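Putative oxidoreductase (Salmonella enterica subsp. enterica serovar Typhimurium, PDB 3NX4) probably reduces acryloyl-CoA with NADPH, as a member of the medium-chain dehydrogenase/reductase superfamily. Local coordinates at residues A[53-64]-A[90-99]. Numbering follows the deposited sequence.
Sequences IIRHFPMIPGID and VGENHWGGLA
Ile60 and Trp95 join two irregular loops of the GroES-like domain in this medium-chain dehydrogenase/reductase: loop 53-64 leads from helix 41-48 into strand 64-72, and loop 90-99 connects strand 82-86 to strand 101-104. The Ile60 side chain crosses the indole at about a right angle, laying CG1 over one face in a CH-pi contact, 3.9 Å from the centroid of the five-membered ring. With CG1 beside the backbone N (chi1 -66°) and CD1 extended beyond it, the chain reaches the six-membered ring, while CG2 turns to Ala99 CB. Met59, present as selenomethionine, bends at chi2 and chi3 to bring SE obliquely beside the same indole in a Met-aromatic contact, and CE up to the Glu92 carbonyl. At the ring edge, Trp95 NE1 donates to Pro58 O at 3.2 Å, which, with Ile60 over the face, limits the rotation of the indole.

Three successive carbonyls, of Ile60, Pro61 and Gly62, accept from Gly96 N (2.9 Å), Leu98 N (3.1 Å, in the carbonyl plane) and Gly97 N (2.9 Å). The backbones are close enough for Gly96 CA and Gly97 CA to make CA-H...O contacts with Gly62 O and Asp64 O, respectively.

Waters also bridge the two loops. One donates to both Ile53 O and Glu92 OE2, while Glu92 OE1 forms a salt bridge with Lys42. The side chain of Ile63 is about 6 Å from the bound NADP. Another water accepts from Gly62 N at 2.9 Å and donates to Gly91 O at 3.0 Å.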
loop_
_atom_site.group_PDB
_atom_site.type_symbol
_atom_site.label_atom_id
_atom_site.label_comp_id
_atom_site.label_asym_id
_atom_site.label_seq_id
_atom_site.Cartn_x
_atom_site.Cartn_y
_atom_site.Cartn_z
ATOM N N ILE A 53 -23.365 4.471 -10.139
ATOM C CA ILE A 53 -22.526 3.925 -11.199
ATOM C C ILE A 53 -22.852 4.542 -12.558
ATOM O O ILE A 53 -21.953 4.901 -13.322
ATOM C CB ILE A 53 -22.687 2.398 -11.309
ATOM C CG1 ILE A 53 -22.330 1.722 -9.985
ATOM C CG2 ILE A 53 -21.829 1.856 -12.443
ATOM C CD1 ILE A 53 -20.852 1.774 -9.657
ATOM N N ILE A 54 -24.137 4.684 -12.849
ATOM C CA ILE A 54 -24.560 5.229 -14.126
ATOM C C ILE A 54 -25.044 6.666 -14.005
ATOM O O ILE A 54 -25.988 6.946 -13.276
ATOM C CB ILE A 54 -25.710 4.403 -14.708
ATOM C CG1 ILE A 54 -25.379 2.915 -14.655
ATOM C CG2 ILE A 54 -25.984 4.818 -16.129
ATOM C CD1 ILE A 54 -24.268 2.520 -15.556
ATOM N N ARG A 55 -24.393 7.573 -14.725
ATOM C CA ARG A 55 -24.814 8.969 -14.742
ATOM C C ARG A 55 -25.488 9.350 -16.061
ATOM O O ARG A 55 -26.045 10.431 -16.188
ATOM C CB ARG A 55 -23.642 9.901 -14.441
ATOM C CG ARG A 55 -23.359 10.050 -12.966
ATOM C CD ARG A 55 -22.181 10.970 -12.719
ATOM N NE ARG A 55 -22.360 12.287 -13.324
ATOM C CZ ARG A 55 -23.054 13.275 -12.769
ATOM N NH1 ARG A 55 -23.644 13.094 -11.593
ATOM N NH2 ARG A 55 -23.160 14.440 -13.392
ATOM N N HIS A 56 -25.443 8.447 -17.030
ATOM C CA HIS A 56 -26.048 8.681 -18.332
ATOM C C HIS A 56 -27.143 7.661 -18.621
ATOM O O HIS A 56 -26.928 6.472 -18.482
ATOM C CB HIS A 56 -24.984 8.583 -19.428
ATOM C CG HIS A 56 -24.073 9.768 -19.502
ATOM N ND1 HIS A 56 -24.519 11.027 -19.844
ATOM C CD2 HIS A 56 -22.739 9.883 -19.309
ATOM C CE1 HIS A 56 -23.502 11.870 -19.841
ATOM N NE2 HIS A 56 -22.410 11.201 -19.517
ATOM N N PHE A 57 -28.312 8.129 -19.031
ATOM C CA PHE A 57 -29.417 7.246 -19.376
ATOM C C PHE A 57 -30.029 7.721 -20.681
ATOM O O PHE A 57 -30.005 8.909 -20.970
ATOM C CB PHE A 57 -30.474 7.267 -18.281
ATOM C CG PHE A 57 -30.044 6.614 -17.004
ATOM C CD1 PHE A 57 -30.295 5.280 -16.782
ATOM C CD2 PHE A 57 -29.402 7.336 -16.026
ATOM C CE1 PHE A 57 -29.907 4.679 -15.613
ATOM C CE2 PHE A 57 -29.020 6.738 -14.857
ATOM C CZ PHE A 57 -29.269 5.406 -14.654
ATOM N N PRO A 58 -30.594 6.821 -21.470
ATOM C CA PRO A 58 -30.644 5.388 -21.194
ATOM C C PRO A 58 -29.297 4.695 -21.376
ATOM O O PRO A 58 -28.464 5.140 -22.154
ATOM C CB PRO A 58 -31.634 4.888 -22.234
ATOM C CG PRO A 58 -31.431 5.789 -23.375
ATOM C CD PRO A 58 -31.088 7.134 -22.816
HETATM N N MSE A 59 -29.095 3.608 -20.646
HETATM C CA MSE A 59 -27.839 2.883 -20.692
HETATM C C MSE A 59 -27.989 1.379 -20.830
HETATM O O MSE A 59 -28.835 0.780 -20.202
HETATM C CB MSE A 59 -27.048 3.192 -19.420
HETATM C CG MSE A 59 -25.843 2.310 -19.194
HETATM SE SE MSE A 59 -24.400 2.771 -20.367
HETATM C CE MSE A 59 -24.224 4.606 -19.842
ATOM N N ILE A 60 -27.134 0.768 -21.636
ATOM C CA ILE A 60 -27.089 -0.676 -21.719
ATOM C C ILE A 60 -25.939 -1.030 -20.787
ATOM O O ILE A 60 -24.806 -0.658 -21.042
ATOM C CB ILE A 60 -26.742 -1.160 -23.112
ATOM C CG1 ILE A 60 -27.847 -0.797 -24.097
ATOM C CG2 ILE A 60 -26.543 -2.647 -23.117
ATOM C CD1 ILE A 60 -27.771 -1.586 -25.362
ATOM N N PRO A 61 -26.229 -1.738 -19.705
ATOM C CA PRO A 61 -25.193 -2.056 -18.724
ATOM C C PRO A 61 -24.419 -3.300 -19.141
ATOM O O PRO A 61 -24.692 -3.878 -20.201
ATOM C CB PRO A 61 -26.004 -2.336 -17.463
ATOM C CG PRO A 61 -27.258 -2.967 -17.989
ATOM C CD PRO A 61 -27.556 -2.236 -19.291
ATOM N N GLY A 62 -23.463 -3.701 -18.310
ATOM C CA GLY A 62 -22.657 -4.877 -18.575
ATOM C C GLY A 62 -21.231 -4.478 -18.907
ATOM O O GLY A 62 -20.945 -4.024 -20.019
ATOM N N ILE A 63 -20.332 -4.656 -17.943
ATOM C CA ILE A 63 -18.951 -4.231 -18.109
ATOM C C ILE A 63 -18.116 -5.297 -18.816
ATOM O O ILE A 63 -16.954 -5.065 -19.143
ATOM C CB ILE A 63 -18.304 -3.852 -16.748
ATOM C CG1 ILE A 63 -18.213 -5.073 -15.826
ATOM C CG2 ILE A 63 -19.102 -2.738 -16.072
ATOM C CD1 ILE A 63 -17.693 -4.739 -14.420
ATOM N N ASP A 64 -18.713 -6.463 -19.049
ATOM C CA ASP A 64 -18.019 -7.557 -19.721
ATOM C C ASP A 64 -18.817 -8.047 -20.923
ATOM O O ASP A 64 -20.041 -7.947 -20.946
ATOM C CB ASP A 64 -17.867 -8.769 -18.783
ATOM C CG ASP A 64 -17.211 -8.435 -17.465
ATOM O OD1 ASP A 64 -16.432 -7.461 -17.398
ATOM O OD2 ASP A 64 -17.457 -9.187 -16.493
ATOM N N VAL A 90 -16.893 0.569 -20.301
ATOM C CA VAL A 90 -18.010 -0.064 -20.965
ATOM C C VAL A 90 -18.963 -0.488 -19.859
ATOM O O VAL A 90 -18.539 -0.998 -18.828
ATOM C CB VAL A 90 -17.572 -1.287 -21.775
ATOM C CG1 VAL A 90 -18.772 -2.008 -22.341
ATOM C CG2 VAL A 90 -16.620 -0.884 -22.875
ATOM N N GLY A 91 -20.250 -0.264 -20.069
ATOM C CA GLY A 91 -21.254 -0.602 -19.086
ATOM C C GLY A 91 -21.405 0.476 -18.031
ATOM O O GLY A 91 -22.229 0.357 -17.132
ATOM N N GLU A 92 -20.582 1.519 -18.118
ATOM C CA GLU A 92 -20.661 2.649 -17.191
ATOM C C GLU A 92 -20.926 3.981 -17.892
ATOM O O GLU A 92 -21.781 4.756 -17.477
ATOM C CB GLU A 92 -19.364 2.812 -16.405
ATOM C CG GLU A 92 -18.989 1.633 -15.543
ATOM C CD GLU A 92 -17.661 1.841 -14.851
ATOM O OE1 GLU A 92 -16.666 1.231 -15.284
ATOM O OE2 GLU A 92 -17.607 2.630 -13.891
ATOM N N ASN A 93 -20.194 4.218 -18.976
ATOM C CA ASN A 93 -20.361 5.406 -19.797
ATOM C C ASN A 93 -20.513 5.052 -21.272
ATOM O O ASN A 93 -20.685 5.924 -22.114
ATOM C CB ASN A 93 -19.227 6.411 -19.586
ATOM C CG ASN A 93 -17.859 5.799 -19.778
ATOM O OD1 ASN A 93 -17.628 5.049 -20.720
ATOM N ND2 ASN A 93 -16.940 6.128 -18.884
ATOM N N HIS A 94 -20.427 3.767 -21.581
ATOM C CA HIS A 94 -20.563 3.297 -22.951
ATOM C C HIS A 94 -21.485 2.083 -22.995
ATOM O O HIS A 94 -21.317 1.161 -22.207
ATOM C CB HIS A 94 -19.182 2.942 -23.498
ATOM C CG HIS A 94 -19.166 2.605 -24.955
ATOM N ND1 HIS A 94 -18.865 3.531 -25.928
ATOM C CD2 HIS A 94 -19.397 1.440 -25.601
ATOM C CE1 HIS A 94 -18.916 2.952 -27.114
ATOM N NE2 HIS A 94 -19.237 1.683 -26.943
ATOM N N TRP A 95 -22.441 2.064 -23.917
ATOM C CA TRP A 95 -23.339 0.917 -24.022
ATOM C C TRP A 95 -22.556 -0.389 -24.014
ATOM O O TRP A 95 -21.579 -0.546 -24.751
ATOM C CB TRP A 95 -24.221 1.021 -25.265
ATOM C CG TRP A 95 -25.378 1.962 -25.083
ATOM C CD1 TRP A 95 -25.534 2.894 -24.095
ATOM C CD2 TRP A 95 -26.550 2.048 -25.904
ATOM N NE1 TRP A 95 -26.728 3.558 -24.256
ATOM C CE2 TRP A 95 -27.370 3.055 -25.358
ATOM C CE3 TRP A 95 -26.982 1.373 -27.049
ATOM C CZ2 TRP A 95 -28.596 3.402 -25.918
ATOM C CZ3 TRP A 95 -28.199 1.719 -27.601
ATOM C CH2 TRP A 95 -28.993 2.722 -27.035
ATOM N N GLY A 96 -22.999 -1.324 -23.180
ATOM C CA GLY A 96 -22.187 -2.468 -22.826
ATOM C C GLY A 96 -22.637 -3.849 -23.257
ATOM O O GLY A 96 -23.286 -4.032 -24.290
ATOM N N GLY A 97 -22.291 -4.831 -22.429
ATOM C CA GLY A 97 -22.274 -6.216 -22.850
ATOM C C GLY A 97 -23.556 -6.991 -22.671
ATOM O O GLY A 97 -23.685 -8.100 -23.196
ATOM N N LEU A 98 -24.502 -6.427 -21.929
ATOM C CA LEU A 98 -25.758 -7.135 -21.693
ATOM C C LEU A 98 -26.730 -6.861 -22.834
ATOM O O LEU A 98 -27.803 -6.285 -22.647
ATOM C CB LEU A 98 -26.336 -6.803 -20.306
ATOM C CG LEU A 98 -25.495 -7.411 -19.172
ATOM C CD1 LEU A 98 -25.721 -6.730 -17.823
ATOM C CD2 LEU A 98 -25.729 -8.917 -19.066
ATOM N N ALA A 99 -26.318 -7.284 -24.025
ATOM C CA ALA A 99 -27.076 -7.063 -25.251
ATOM C C ALA A 99 -26.582 -8.019 -26.329
ATOM O O ALA A 99 -25.512 -8.618 -26.201
ATOM C CB ALA A 99 -26.931 -5.623 -25.716
HETATM O O HOH W 1 -19.161 4.687 -13.055
HETATM O O HOH W 2 -23.108 6.786 -16.857
HETATM O O HOH W 3 -23.069 -2.247 -15.785
#